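Local coordinates for protein acetyl xylan esterase (Paenibacillus sp. R4, PDB 6AGQ) that probably removes acetyl groups from acetylated xylan and related esters, as a cold-active acetyl xylan esterase of the alpha/beta-hydrolase clan, at residues S9-Y14 and C277-C282; L106-M111 and R315-Y320; R265-I270 and P307-A312; T281-Y286 and V295-D300. One frame throughout, in Å; residues are numbered along the deposited sequence.

Interaction 1 (S9-Y14 and C277-C282); sequences SQLQDY and CPPSTC
L11 lays its CD2 methyl against the backbone at the start of helix 279-286, 3.5 Å from S280 CA, while its other branch meets the P279 ring, CD1 to CB at 4.1 Å. Three residues on, Y14 approaches the same turn by an edge of its ring: CD2 lies 3.4 Å from S280 O, and that oxygen is in the ring plane. Between them S280 CB is touched from two directions, by L11 CD2 at 3.8 Å and by Y14 CE2 at 4.1 Å. In the next shell, a type I beta turn from L11 to Y14, closed by Y14 N to L11 O, brings both side chains to the helix. With CG anti to the backbone N (chi1 -175°), Y14 extends across S280, and its OH bonds to H213, while S280 OG receives a bond from R216 NE. On the helix side P278 is the N-cap residue; its carbonyl takes two donors, T281 N and T281 OG1, the latter at 2.7 Å and in the carbonyl plane. The contact is therefore apolar, apart from one carbonyl oxygen facing the weakly positive rim of an aromatic ring, and the hydroxyls of Y14 and S280 bond away from it.

Interaction 2 (L106-M111 and R315-Y320); sequences LQWASM and RFIEAY
A first torsion of -51° sets W108 CG anti to its own carbonyl carbon, and a chi1 of -77° does the same for I317 CG1, with chi2 at 162° carrying the isoleucine chain on toward the indole. These settings bring I317 CD1 to 3.4 Å from W108 CZ3 and 3.8 Å from CH2, at the far end of the six-membered ring. The two side chains cross at about a right angle, and the methyl approaches the ring obliquely. M111 begins in the same way but bends at chi3, which turns its CE methyl toward helix 309-320. There CE lies 3.4 Å from E318 CG and 4.2 Å from I317 CG2, so the thioether end spans two successive residues of the helix. The polar end of E318 is held apart from this apolar patch: a water donates to both E318 OE2 and M111 O, at 2.8 Å each, and so bridges the M111 backbone to the side of helix 309-320. I317 also packs on L203 and L205 of the central sheet, while M111 touches L52 of a second subunit, so the contact runs from the sheet to a subunit boundary. Two helices lying side by side on one face of a mixed sheet, here 106-110 and the C-terminal 309-320, fit the layered alpha/beta-hydrolase fold of this family.

Interaction 3 (R265-I270 and P307-A312); sequences RTLMAI and PFHEEA
A269 and H309 meet in a CH-pi contact: the alanine CB stands over one face of the imidazole, 3.9 Å from the ring centroid and 19° off its normal. The nearest ring atoms are CE1 and NE2, so the methyl is displaced toward that rim. Van der Waals contact continues at L267, whose CD2 lies 3.9 Å from A312 O and 4.3 Å from H309 CE1. Its CG is anti to the backbone N (chi1 174°), which directs the branch at the first turn of the helix. In the alpha/beta-hydrolase fold this is a helix laid across the central sheet, here with helix 309-320 covering strand 265-271 through alternate residues, L267 and A269. The polar link is a water in the plane of the imidazole, at its edge. It donates to L267 O at 2.7 Å and is 3.0 Å from H309 NE2. The other ring nitrogen, ND1, is hydrogen-bonded to Y298 OH on the neighbouring strand 293-298, so both nitrogens have partners that fix the ring's rotation about CB-CG.

Interaction 4 (T281-Y286 and V295-D300); sequences TCFAAY and VRLYHD
Y286 presents a ring face to V295 within the beta-alpha-beta unit formed by strand 265-271, helix 279-286 and strand 293-298. V295 CB stands over that face, 4.1 Å from the ring centroid and 29° off the normal, a CH-pi contact offset toward the phenol end, since CZ is the nearest ring atom at 3.7 Å. The two side chains cross at about a right angle. Y286 CG is anti to the backbone N (chi1 -179°), which extends the ring from the helix to the first residue of 295-300. Replacing Y286 with an alanine would probably strip V295 CB of its aromatic cover and open a gap between helix and strand, and would leave K293 without its cation-pi partner. One turn back, F283 and L297 also cross at about a right angle, but here a methyl meets the end of the ring obliquely. Between these pairs the helix is seated on the preceding strand as well, since I270 touches both F283 and V295, and M268 touches Y286. L11 of the N-terminal helix packs on F283 as well, and L8 on L297. The tightest approach is L297 CD2 to F283 CZ, at 3.4 Å, with CE2 of the same ring at 3.8 Å.

Overall arrangement
From the N terminus, 9-14 waits 263 residues for its partner 277-282, so interaction 1 closes a long loop and ties the first helix to helix 279-286. Segment 106-111 lies inside that loop but pairs with 315-320 beyond it, so interactions 1 and 2 cross. Interaction 3 also crosses interaction 1, and is nested inside the loop of interaction 2. Interaction 4 begins on T281 and C282, where interaction 1 ends, and is nested inside the loops of both interactions 2 and 3. The neighbouring strands 265-271 and 293-298 link interactions 3 and 4, M268 O lying 2.8 Å from R296 N; helix 309-320 links interactions 2 and 3.

Interaction 1 (S9-Y14 and C277-C282)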
loop_
_atom_site.group_PDB
_atom_site.type_symbol
_atom_site.label_atom_id
_atom_site.label_comp_id
_atom_site.label_asym_id
_atom_site.label_seq_id
_atom_site.Cartn_x
_atom_site.Cartn_y
_atom_site.Cartn_z
ATOM N N SER A 9 -15.626 -16.750 21.809
ATOM C CA SER A 9 -16.060 -17.884 22.689
ATOM C C SER A 9 -15.662 -19.262 22.109
ATOM O O SER A 9 -15.420 -20.213 22.865
ATOM C CB SER A 9 -17.538 -17.814 23.056
ATOM O OG SER A 9 -18.298 -18.513 22.109
ATOM N N GLN A 10 -15.561 -19.338 20.782
ATOM C CA GLN A 10 -14.949 -20.488 20.130
ATOM C C GLN A 10 -13.426 -20.537 20.343
ATOM O O GLN A 10 -12.907 -21.624 20.438
ATOM C CB GLN A 10 -15.279 -20.563 18.603
ATOM C CG GLN A 10 -16.625 -21.211 18.276
ATOM C CD GLN A 10 -17.031 -21.052 16.818
ATOM O OE1 GLN A 10 -16.216 -20.686 15.955
ATOM N NE2 GLN A 10 -18.299 -21.332 16.533
ATOM N N LEU A 11 -12.716 -19.395 20.356
ATOM C CA LEU A 11 -11.262 -19.390 20.639
ATOM C C LEU A 11 -10.967 -20.151 21.919
ATOM O O LEU A 11 -10.072 -20.966 21.918
ATOM C CB LEU A 11 -10.665 -17.964 20.739
ATOM C CG LEU A 11 -10.322 -17.298 19.384
ATOM C CD1 LEU A 11 -9.866 -15.853 19.500
ATOM C CD2 LEU A 11 -9.298 -18.108 18.610
ATOM N N GLN A 12 -11.769 -19.955 22.970
ATOM C CA GLN A 12 -11.462 -20.506 24.294
ATOM C C GLN A 12 -11.992 -21.930 24.582
ATOM O O GLN A 12 -11.643 -22.544 25.590
ATOM C CB GLN A 12 -11.845 -19.502 25.413
ATOM C CG GLN A 12 -13.242 -18.907 25.426
ATOM C CD GLN A 12 -13.431 -17.854 26.521
ATOM O OE1 GLN A 12 -13.743 -16.693 26.233
ATOM N NE2 GLN A 12 -13.246 -18.258 27.783
ATOM N N ASP A 13 -12.800 -22.470 23.694
ATOM C CA ASP A 13 -13.090 -23.909 23.685
ATOM C C ASP A 13 -12.182 -24.620 22.675
ATOM O O ASP A 13 -12.377 -25.827 22.431
ATOM C CB ASP A 13 -14.533 -24.182 23.226
ATOM C CG ASP A 13 -15.610 -23.712 24.215
ATOM O OD1 ASP A 13 -15.310 -23.299 25.363
ATOM O OD2 ASP A 13 -16.796 -23.777 23.797
ATOM N N TYR A 14 -11.233 -23.887 22.055
ATOM C CA TYR A 14 -10.435 -24.415 20.938
ATOM C C TYR A 14 -9.265 -25.231 21.467
ATOM O O TYR A 14 -8.291 -24.700 21.990
ATOM C CB TYR A 14 -9.942 -23.316 19.978
ATOM C CG TYR A 14 -9.221 -23.866 18.749
ATOM C CD1 TYR A 14 -9.779 -24.882 17.966
ATOM C CD2 TYR A 14 -7.971 -23.371 18.370
ATOM C CE1 TYR A 14 -9.117 -25.377 16.839
ATOM C CE2 TYR A 14 -7.303 -23.862 17.252
ATOM C CZ TYR A 14 -7.852 -24.855 16.486
ATOM O OH TYR A 14 -7.126 -25.350 15.380
ATOM N N CYS A 277 1.254 -14.040 14.952
ATOM C CA CYS A 277 0.907 -15.198 15.798
ATOM C C CYS A 277 -0.628 -15.149 16.029
ATOM O O CYS A 277 -1.128 -14.567 17.006
ATOM C CB CYS A 277 1.694 -15.204 17.110
ATOM S SG CYS A 277 3.479 -14.918 16.854
ATOM N N PRO A 278 -1.378 -15.717 15.087
ATOM C CA PRO A 278 -2.830 -15.553 15.119
ATOM C C PRO A 278 -3.386 -16.180 16.369
ATOM O O PRO A 278 -2.859 -17.216 16.780
ATOM C CB PRO A 278 -3.316 -16.316 13.895
ATOM C CG PRO A 278 -2.096 -16.509 13.055
ATOM C CD PRO A 278 -0.974 -16.666 14.038
ATOM N N PRO A 279 -4.406 -15.547 16.970
ATOM C CA PRO A 279 -4.859 -15.904 18.292
ATOM C C PRO A 279 -5.351 -17.347 18.439
ATOM O O PRO A 279 -5.204 -17.913 19.515
ATOM C CB PRO A 279 -5.950 -14.881 18.571
ATOM C CG PRO A 279 -6.417 -14.467 17.225
ATOM C CD PRO A 279 -5.263 -14.524 16.348
ATOM N N SER A 280 -5.843 -17.976 17.387
ATOM C CA SER A 280 -6.224 -19.406 17.474
ATOM C C SER A 280 -5.062 -20.319 17.767
ATOM O O SER A 280 -5.221 -21.388 18.385
ATOM C CB SER A 280 -6.905 -19.895 16.214
ATOM O OG SER A 280 -6.113 -19.635 15.053
ATOM N N THR A 281 -3.880 -19.936 17.345
ATOM C CA THR A 281 -2.691 -20.764 17.591
ATOM C C THR A 281 -2.185 -20.562 19.044
ATOM O O THR A 281 -1.702 -21.481 19.683
ATOM C CB THR A 281 -1.583 -20.544 16.541
ATOM O OG1 THR A 281 -1.083 -19.184 16.555
ATOM C CG2 THR A 281 -2.116 -20.927 15.145
ATOM N N CYS A 282 -2.352 -19.356 19.554
ATOM C CA CYS A 282 -2.021 -19.017 20.928
ATOM C C CYS A 282 -2.975 -19.729 21.871
ATOM O O CYS A 282 -2.509 -20.377 22.822
ATOM C CB CYS A 282 -2.025 -17.513 21.105
ATOM S SG CYS A 282 -0.641 -16.740 20.214
#

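Interaction 2 (L106-M111 and R315-Y320)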
loop_
_atom_site.group_PDB
_atom_site.type_symbol
_atom_site.label_atom_id
_atom_site.label_comp_id
_atom_site.label_asym_id
_atom_site.label_seq_id
_atom_site.Cartn_x
_atom_site.Cartn_y
_atom_site.Cartn_z
ATOM N N LEU A 106 16.314 -3.808 34.146
ATOM C CA LEU A 106 16.202 -3.021 35.398
ATOM C C LEU A 106 14.942 -3.237 36.270
ATOM O O LEU A 106 15.016 -3.323 37.480
ATOM C CB LEU A 106 16.330 -1.516 35.064
ATOM C CG LEU A 106 15.926 -0.543 36.170
ATOM C CD1 LEU A 106 16.797 -0.697 37.436
ATOM C CD2 LEU A 106 16.003 0.867 35.586
ATOM N N GLN A 107 13.805 -3.134 35.655
ATOM C CA GLN A 107 12.524 -3.423 36.264
ATOM C C GLN A 107 12.562 -4.652 37.151
ATOM O O GLN A 107 12.112 -4.605 38.289
ATOM C CB GLN A 107 11.436 -3.649 35.233
ATOM C CG GLN A 107 11.831 -3.464 33.767
ATOM C CD GLN A 107 10.750 -3.938 32.836
ATOM O OE1 GLN A 107 9.581 -4.026 33.224
ATOM N NE2 GLN A 107 11.127 -4.262 31.606
ATOM N N TRP A 108 13.137 -5.748 36.646
ATOM C CA TRP A 108 13.232 -6.992 37.426
ATOM C C TRP A 108 14.167 -6.822 38.582
ATOM O O TRP A 108 13.789 -7.193 39.681
ATOM C CB TRP A 108 13.660 -8.121 36.553
ATOM C CG TRP A 108 12.804 -8.204 35.323
ATOM C CD1 TRP A 108 13.243 -8.170 34.057
ATOM C CD2 TRP A 108 11.370 -8.319 35.260
ATOM N NE1 TRP A 108 12.207 -8.219 33.200
ATOM C CE2 TRP A 108 11.035 -8.364 33.901
ATOM C CE3 TRP A 108 10.342 -8.425 36.227
ATOM C CZ2 TRP A 108 9.708 -8.475 33.444
ATOM C CZ3 TRP A 108 9.020 -8.564 35.791
ATOM C CH2 TRP A 108 8.713 -8.578 34.405
ATOM N N ALA A 109 15.340 -6.179 38.368
ATOM C CA ALA A 109 16.273 -5.962 39.435
ATOM C C ALA A 109 15.724 -5.063 40.534
ATOM O O ALA A 109 15.968 -5.288 41.726
ATOM C CB ALA A 109 17.583 -5.394 38.905
ATOM N N SER A 110 14.982 -4.036 40.161
ATOM C CA SER A 110 14.393 -3.164 41.161
ATOM C C SER A 110 13.353 -3.874 42.017
ATOM O O SER A 110 13.104 -3.450 43.134
ATOM C CB SER A 110 13.802 -1.908 40.500
ATOM O OG SER A 110 12.515 -2.221 40.010
ATOM N N MET A 111 12.768 -4.969 41.538
ATOM C CA MET A 111 11.916 -5.826 42.409
ATOM C C MET A 111 12.684 -6.857 43.216
ATOM O O MET A 111 12.077 -7.796 43.777
ATOM C CB MET A 111 10.853 -6.588 41.594
ATOM C CG MET A 111 9.990 -5.720 40.704
ATOM S SD MET A 111 9.100 -6.689 39.494
ATOM C CE MET A 111 7.837 -7.453 40.511
ATOM N N ARG A 315 2.762 -7.678 38.570
ATOM C CA ARG A 315 1.768 -8.153 39.590
ATOM C C ARG A 315 1.715 -9.673 39.731
ATOM O O ARG A 315 1.619 -10.209 40.820
ATOM C CB ARG A 315 0.349 -7.695 39.248
ATOM C CG ARG A 315 0.110 -6.203 39.340
ATOM C CD ARG A 315 -1.363 -5.826 39.225
ATOM N NE ARG A 315 -1.492 -4.360 39.237
ATOM C CZ ARG A 315 -1.545 -3.578 40.327
ATOM N NH1 ARG A 315 -1.516 -4.080 41.575
ATOM N NH2 ARG A 315 -1.623 -2.257 40.158
ATOM N N PHE A 316 1.727 -10.363 38.599
ATOM C CA PHE A 316 1.797 -11.802 38.539
ATOM C C PHE A 316 3.037 -12.377 39.221
ATOM O O PHE A 316 2.927 -13.295 40.053
ATOM C CB PHE A 316 1.753 -12.205 37.060
ATOM C CG PHE A 316 1.677 -13.675 36.839
ATOM C CD1 PHE A 316 0.499 -14.362 37.088
ATOM C CD2 PHE A 316 2.760 -14.359 36.335
ATOM C CE1 PHE A 316 0.417 -15.745 36.898
ATOM C CE2 PHE A 316 2.686 -15.705 36.104
ATOM C CZ PHE A 316 1.516 -16.397 36.388
ATOM N N ILE A 317 4.196 -11.833 38.857
ATOM C CA ILE A 317 5.467 -12.198 39.461
ATOM C C ILE A 317 5.492 -11.903 40.968
ATOM O O ILE A 317 5.897 -12.766 41.763
ATOM C CB ILE A 317 6.640 -11.553 38.715
ATOM C CG1 ILE A 317 6.849 -12.357 37.434
ATOM C CG2 ILE A 317 7.915 -11.538 39.593
ATOM C CD1 ILE A 317 7.655 -11.656 36.382
ATOM N N GLU A 318 5.055 -10.707 41.360
ATOM C CA GLU A 318 5.008 -10.350 42.788
ATOM C C GLU A 318 4.095 -11.256 43.554
ATOM O O GLU A 318 4.392 -11.585 44.685
ATOM C CB GLU A 318 4.593 -8.882 42.997
ATOM C CG GLU A 318 5.759 -7.908 43.135
ATOM C CD GLU A 318 5.994 -7.550 44.592
ATOM O OE1 GLU A 318 5.207 -6.718 45.118
ATOM O OE2 GLU A 318 6.932 -8.114 45.207
ATOM N N ALA A 319 2.956 -11.648 42.964
ATOM C CA ALA A 319 2.039 -12.536 43.667
ATOM C C ALA A 319 2.472 -13.955 43.839
ATOM O O ALA A 319 2.095 -14.596 44.819
ATOM C CB ALA A 319 0.671 -12.509 42.989
ATOM N N TYR A 320 3.148 -14.512 42.846
ATOM C CA TYR A 320 3.316 -15.980 42.743
ATOM C C TYR A 320 4.758 -16.500 42.714
ATOM O O TYR A 320 4.958 -17.663 42.980
ATOM C CB TYR A 320 2.563 -16.535 41.509
ATOM C CG TYR A 320 1.048 -16.353 41.563
ATOM C CD1 TYR A 320 0.274 -17.067 42.478
ATOM C CD2 TYR A 320 0.388 -15.463 40.686
ATOM C CE1 TYR A 320 -1.112 -16.898 42.537
ATOM C CE2 TYR A 320 -0.990 -15.281 40.752
ATOM C CZ TYR A 320 -1.729 -15.992 41.678
ATOM O OH TYR A 320 -3.068 -15.816 41.736
HETATM O O HOH W 1 9.600 -7.314 45.078
#

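Interaction 3 (R265-I270 and P307-A312)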
loop_
_atom_site.group_PDB
_atom_site.type_symbol
_atom_site.label_atom_id
_atom_site.label_comp_id
_atom_site.label_asym_id
_atom_site.label_seq_id
_atom_site.Cartn_x
_atom_site.Cartn_y
_atom_site.Cartn_z
ATOM N N ARG A 265 2.826 -22.485 36.704
ATOM C CA ARG A 265 1.750 -21.513 36.603
ATOM C C ARG A 265 2.067 -20.558 35.472
ATOM O O ARG A 265 3.178 -20.072 35.429
ATOM C CB ARG A 265 1.607 -20.743 37.945
ATOM C CG ARG A 265 0.574 -19.635 37.904
ATOM C CD ARG A 265 0.443 -18.863 39.227
ATOM N NE ARG A 265 0.289 -19.767 40.349
ATOM C CZ ARG A 265 -0.862 -20.244 40.840
ATOM N NH1 ARG A 265 -2.066 -19.878 40.368
ATOM N NH2 ARG A 265 -0.798 -21.063 41.899
ATOM N N THR A 266 1.106 -20.275 34.599
ATOM C CA THR A 266 1.351 -19.559 33.330
ATOM C C THR A 266 0.436 -18.337 33.178
ATOM O O THR A 266 -0.767 -18.427 33.499
ATOM C CB THR A 266 1.070 -20.476 32.149
ATOM O OG1 THR A 266 1.857 -21.654 32.283
ATOM C CG2 THR A 266 1.434 -19.831 30.805
ATOM N N LEU A 267 1.024 -17.208 32.739
ATOM C CA LEU A 267 0.309 -15.970 32.389
ATOM C C LEU A 267 0.624 -15.721 30.950
ATOM O O LEU A 267 1.773 -15.303 30.610
ATOM C CB LEU A 267 0.791 -14.752 33.192
ATOM C CG LEU A 267 0.196 -13.372 32.775
ATOM C CD1 LEU A 267 -1.281 -13.305 33.102
ATOM C CD2 LEU A 267 0.857 -12.198 33.443
ATOM N N MET A 268 -0.374 -15.928 30.107
ATOM C CA MET A 268 -0.297 -15.648 28.707
ATOM C C MET A 268 -1.021 -14.380 28.215
ATOM O O MET A 268 -2.187 -14.219 28.477
ATOM C CB MET A 268 -0.798 -16.863 27.926
ATOM C CG MET A 268 -0.455 -16.715 26.447
ATOM S SD MET A 268 -0.943 -18.030 25.358
ATOM C CE MET A 268 -0.101 -19.475 26.045
ATOM N N ALA A 269 -0.331 -13.538 27.449
ATOM C CA ALA A 269 -0.922 -12.485 26.624
ATOM C C ALA A 269 -1.298 -12.944 25.210
ATOM O O ALA A 269 -0.486 -13.562 24.487
ATOM C CB ALA A 269 0.066 -11.318 26.471
ATOM N N ILE A 270 -2.518 -12.601 24.787
ATOM C CA ILE A 270 -2.948 -12.873 23.408
ATOM C C ILE A 270 -3.550 -11.599 22.855
ATOM O O ILE A 270 -4.312 -10.905 23.541
ATOM C CB ILE A 270 -3.981 -13.991 23.390
ATOM C CG1 ILE A 270 -3.396 -15.235 24.060
ATOM C CG2 ILE A 270 -4.494 -14.257 21.969
ATOM C CD1 ILE A 270 -4.357 -16.415 24.199
ATOM N N PRO A 307 2.649 -1.776 26.128
ATOM C CA PRO A 307 3.140 -1.000 27.312
ATOM C C PRO A 307 2.504 -1.368 28.666
ATOM O O PRO A 307 3.204 -1.522 29.645
ATOM C CB PRO A 307 2.849 0.480 26.936
ATOM C CG PRO A 307 2.512 0.499 25.462
ATOM C CD PRO A 307 2.526 -0.921 24.922
ATOM N N PHE A 308 1.183 -1.503 28.670
ATOM C CA PHE A 308 0.327 -2.035 29.811
ATOM C C PHE A 308 0.632 -3.441 30.313
ATOM O O PHE A 308 0.266 -3.771 31.454
ATOM C CB PHE A 308 -1.169 -2.050 29.421
ATOM C CG PHE A 308 -1.388 -2.342 27.951
ATOM C CD1 PHE A 308 -1.475 -3.650 27.482
ATOM C CD2 PHE A 308 -1.397 -1.302 27.022
ATOM C CE1 PHE A 308 -1.638 -3.914 26.111
ATOM C CE2 PHE A 308 -1.524 -1.557 25.664
ATOM C CZ PHE A 308 -1.655 -2.874 25.212
ATOM N N HIS A 309 1.256 -4.284 29.479
ATOM C CA HIS A 309 1.457 -5.680 29.877
ATOM C C HIS A 309 2.532 -5.819 30.941
ATOM O O HIS A 309 2.477 -6.733 31.760
ATOM C CB HIS A 309 1.761 -6.623 28.704
ATOM C CG HIS A 309 1.579 -8.060 29.082
ATOM N ND1 HIS A 309 0.379 -8.548 29.563
ATOM C CD2 HIS A 309 2.454 -9.097 29.132
ATOM C CE1 HIS A 309 0.521 -9.828 29.892
ATOM N NE2 HIS A 309 1.776 -10.180 29.659
ATOM N N GLU A 310 3.475 -4.888 30.950
ATOM C CA GLU A 310 4.620 -4.957 31.827
ATOM C C GLU A 310 4.181 -4.983 33.278
ATOM O O GLU A 310 4.607 -5.848 34.050
ATOM C CB GLU A 310 5.576 -3.792 31.540
ATOM C CG GLU A 310 7.029 -4.167 31.741
ATOM C CD GLU A 310 7.619 -4.992 30.594
ATOM O OE1 GLU A 310 6.861 -5.622 29.823
ATOM O OE2 GLU A 310 8.859 -5.001 30.457
ATOM N N GLU A 311 3.299 -4.048 33.614
ATOM C CA GLU A 311 2.627 -4.031 34.886
ATOM C C GLU A 311 1.864 -5.315 35.215
ATOM O O GLU A 311 1.847 -5.735 36.348
ATOM C CB GLU A 311 1.610 -2.882 34.921
ATOM C CG GLU A 311 0.950 -2.664 36.290
ATOM C CD GLU A 311 0.085 -1.398 36.366
ATOM O OE1 GLU A 311 -0.999 -1.483 37.021
ATOM O OE2 GLU A 311 0.490 -0.335 35.787
ATOM N N ALA A 312 1.150 -5.870 34.254
ATOM C CA ALA A 312 0.389 -7.092 34.476
ATOM C C ALA A 312 1.348 -8.255 34.904
ATOM O O ALA A 312 1.003 -9.068 35.755
ATOM C CB ALA A 312 -0.370 -7.454 33.196
HETATM O O HOH W 2 2.786 -12.966 29.741
#

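Interaction 4 (T281-Y286 and V295-D300)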
loop_
_atom_site.group_PDB
_atom_site.type_symbol
_atom_site.label_atom_id
_atom_site.label_comp_id
_atom_site.label_asym_id
_atom_site.label_seq_id
_atom_site.Cartn_x
_atom_site.Cartn_y
_atom_site.Cartn_z
ATOM N N THR A 281 -3.880 -19.936 17.345
ATOM C CA THR A 281 -2.691 -20.764 17.591
ATOM C C THR A 281 -2.185 -20.562 19.044
ATOM O O THR A 281 -1.702 -21.481 19.683
ATOM C CB THR A 281 -1.583 -20.544 16.541
ATOM O OG1 THR A 281 -1.083 -19.184 16.555
ATOM C CG2 THR A 281 -2.116 -20.927 15.145
ATOM N N CYS A 282 -2.352 -19.356 19.554
ATOM C CA CYS A 282 -2.021 -19.017 20.928
ATOM C C CYS A 282 -2.975 -19.729 21.871
ATOM O O CYS A 282 -2.509 -20.377 22.822
ATOM C CB CYS A 282 -2.025 -17.513 21.105
ATOM S SG CYS A 282 -0.641 -16.740 20.214
ATOM N N PHE A 283 -4.281 -19.650 21.587
ATOM C CA PHE A 283 -5.309 -20.357 22.357
ATOM C C PHE A 283 -5.152 -21.877 22.368
ATOM O O PHE A 283 -5.300 -22.499 23.442
ATOM C CB PHE A 283 -6.740 -19.935 21.984
ATOM C CG PHE A 283 -7.282 -18.831 22.858
ATOM C CD1 PHE A 283 -7.576 -19.074 24.181
ATOM C CD2 PHE A 283 -7.443 -17.519 22.369
ATOM C CE1 PHE A 283 -8.046 -18.052 24.997
ATOM C CE2 PHE A 283 -7.906 -16.496 23.183
ATOM C CZ PHE A 283 -8.210 -16.764 24.495
ATOM N N ALA A 284 -4.752 -22.452 21.235
ATOM C CA ALA A 284 -4.485 -23.861 21.137
ATOM C C ALA A 284 -3.439 -24.396 22.113
ATOM O O ALA A 284 -3.640 -25.480 22.708
ATOM C CB ALA A 284 -4.071 -24.197 19.705
ATOM N N ALA A 285 -2.297 -23.713 22.235
ATOM C CA ALA A 285 -1.332 -24.036 23.317
ATOM C C ALA A 285 -1.890 -23.730 24.747
ATOM O O ALA A 285 -1.859 -24.623 25.609
ATOM C CB ALA A 285 0.033 -23.323 23.098
ATOM N N TYR A 286 -2.408 -22.515 24.980
ATOM C CA TYR A 286 -3.064 -22.129 26.280
ATOM C C TYR A 286 -4.058 -23.198 26.763
ATOM O O TYR A 286 -4.020 -23.624 27.894
ATOM C CB TYR A 286 -3.803 -20.770 26.132
ATOM C CG TYR A 286 -4.486 -20.277 27.403
ATOM C CD1 TYR A 286 -3.722 -19.780 28.440
ATOM C CD2 TYR A 286 -5.876 -20.344 27.582
ATOM C CE1 TYR A 286 -4.275 -19.354 29.600
ATOM C CE2 TYR A 286 -6.459 -19.910 28.769
ATOM C CZ TYR A 286 -5.635 -19.407 29.780
ATOM O OH TYR A 286 -6.069 -18.926 31.028
ATOM N N VAL A 295 -4.921 -15.619 31.427
ATOM C CA VAL A 295 -4.757 -15.054 30.109
ATOM C C VAL A 295 -5.060 -13.547 30.167
ATOM O O VAL A 295 -5.873 -13.146 30.956
ATOM C CB VAL A 295 -5.602 -15.820 29.078
ATOM C CG1 VAL A 295 -7.128 -15.641 29.310
ATOM C CG2 VAL A 295 -5.190 -15.439 27.664
ATOM N N ARG A 296 -4.311 -12.703 29.438
ATOM C CA ARG A 296 -4.750 -11.317 29.200
ATOM C C ARG A 296 -5.095 -11.188 27.691
ATOM O O ARG A 296 -4.252 -11.425 26.853
ATOM C CB ARG A 296 -3.673 -10.323 29.583
ATOM C CG ARG A 296 -3.206 -10.337 31.029
ATOM C CD ARG A 296 -4.271 -9.906 32.037
ATOM N NE ARG A 296 -3.864 -10.055 33.445
ATOM C CZ ARG A 296 -4.053 -11.137 34.215
ATOM N NH1 ARG A 296 -4.691 -12.215 33.747
ATOM N NH2 ARG A 296 -3.618 -11.144 35.490
ATOM N N LEU A 297 -6.333 -10.805 27.364
ATOM C CA LEU A 297 -6.817 -10.596 25.969
ATOM C C LEU A 297 -6.848 -9.124 25.662
ATOM O O LEU A 297 -7.611 -8.372 26.261
ATOM C CB LEU A 297 -8.232 -11.155 25.832
ATOM C CG LEU A 297 -8.452 -12.552 26.428
ATOM C CD1 LEU A 297 -9.937 -12.892 26.543
ATOM C CD2 LEU A 297 -7.748 -13.549 25.539
ATOM N N TYR A 298 -5.951 -8.681 24.802
ATOM C CA TYR A 298 -5.909 -7.320 24.293
ATOM C C TYR A 298 -6.670 -7.306 22.947
ATOM O O TYR A 298 -6.132 -7.665 21.878
ATOM C CB TYR A 298 -4.449 -6.849 24.221
ATOM C CG TYR A 298 -3.795 -6.935 25.582
ATOM C CD1 TYR A 298 -4.363 -6.286 26.683
ATOM C CD2 TYR A 298 -2.616 -7.651 25.794
ATOM C CE1 TYR A 298 -3.793 -6.356 27.964
ATOM C CE2 TYR A 298 -2.035 -7.710 27.081
ATOM C CZ TYR A 298 -2.632 -7.066 28.162
ATOM O OH TYR A 298 -2.114 -7.141 29.437
ATOM N N HIS A 299 -7.938 -6.894 23.011
ATOM C CA HIS A 299 -8.868 -6.985 21.848
ATOM C C HIS A 299 -8.447 -6.243 20.539
ATOM O O HIS A 299 -8.595 -6.813 19.428
ATOM C CB HIS A 299 -10.308 -6.582 22.256
ATOM C CG HIS A 299 -10.932 -7.486 23.291
ATOM N ND1 HIS A 299 -10.497 -7.541 24.609
ATOM C CD2 HIS A 299 -11.971 -8.351 23.208
ATOM C CE1 HIS A 299 -11.231 -8.416 25.284
ATOM N NE2 HIS A 299 -12.130 -8.925 24.457
ATOM N N ASP A 300 -7.915 -5.019 20.669
ATOM C CA ASP A 300 -7.598 -4.131 19.516
ATOM C C ASP A 300 -6.104 -3.969 19.169
ATOM O O ASP A 300 -5.688 -2.986 18.526
ATOM C CB ASP A 300 -8.186 -2.736 19.816
ATOM C CG ASP A 300 -9.594 -2.834 20.359
ATOM O OD1 ASP A 300 -10.445 -3.266 19.556
ATOM O OD2 ASP A 300 -9.811 -2.582 21.592
#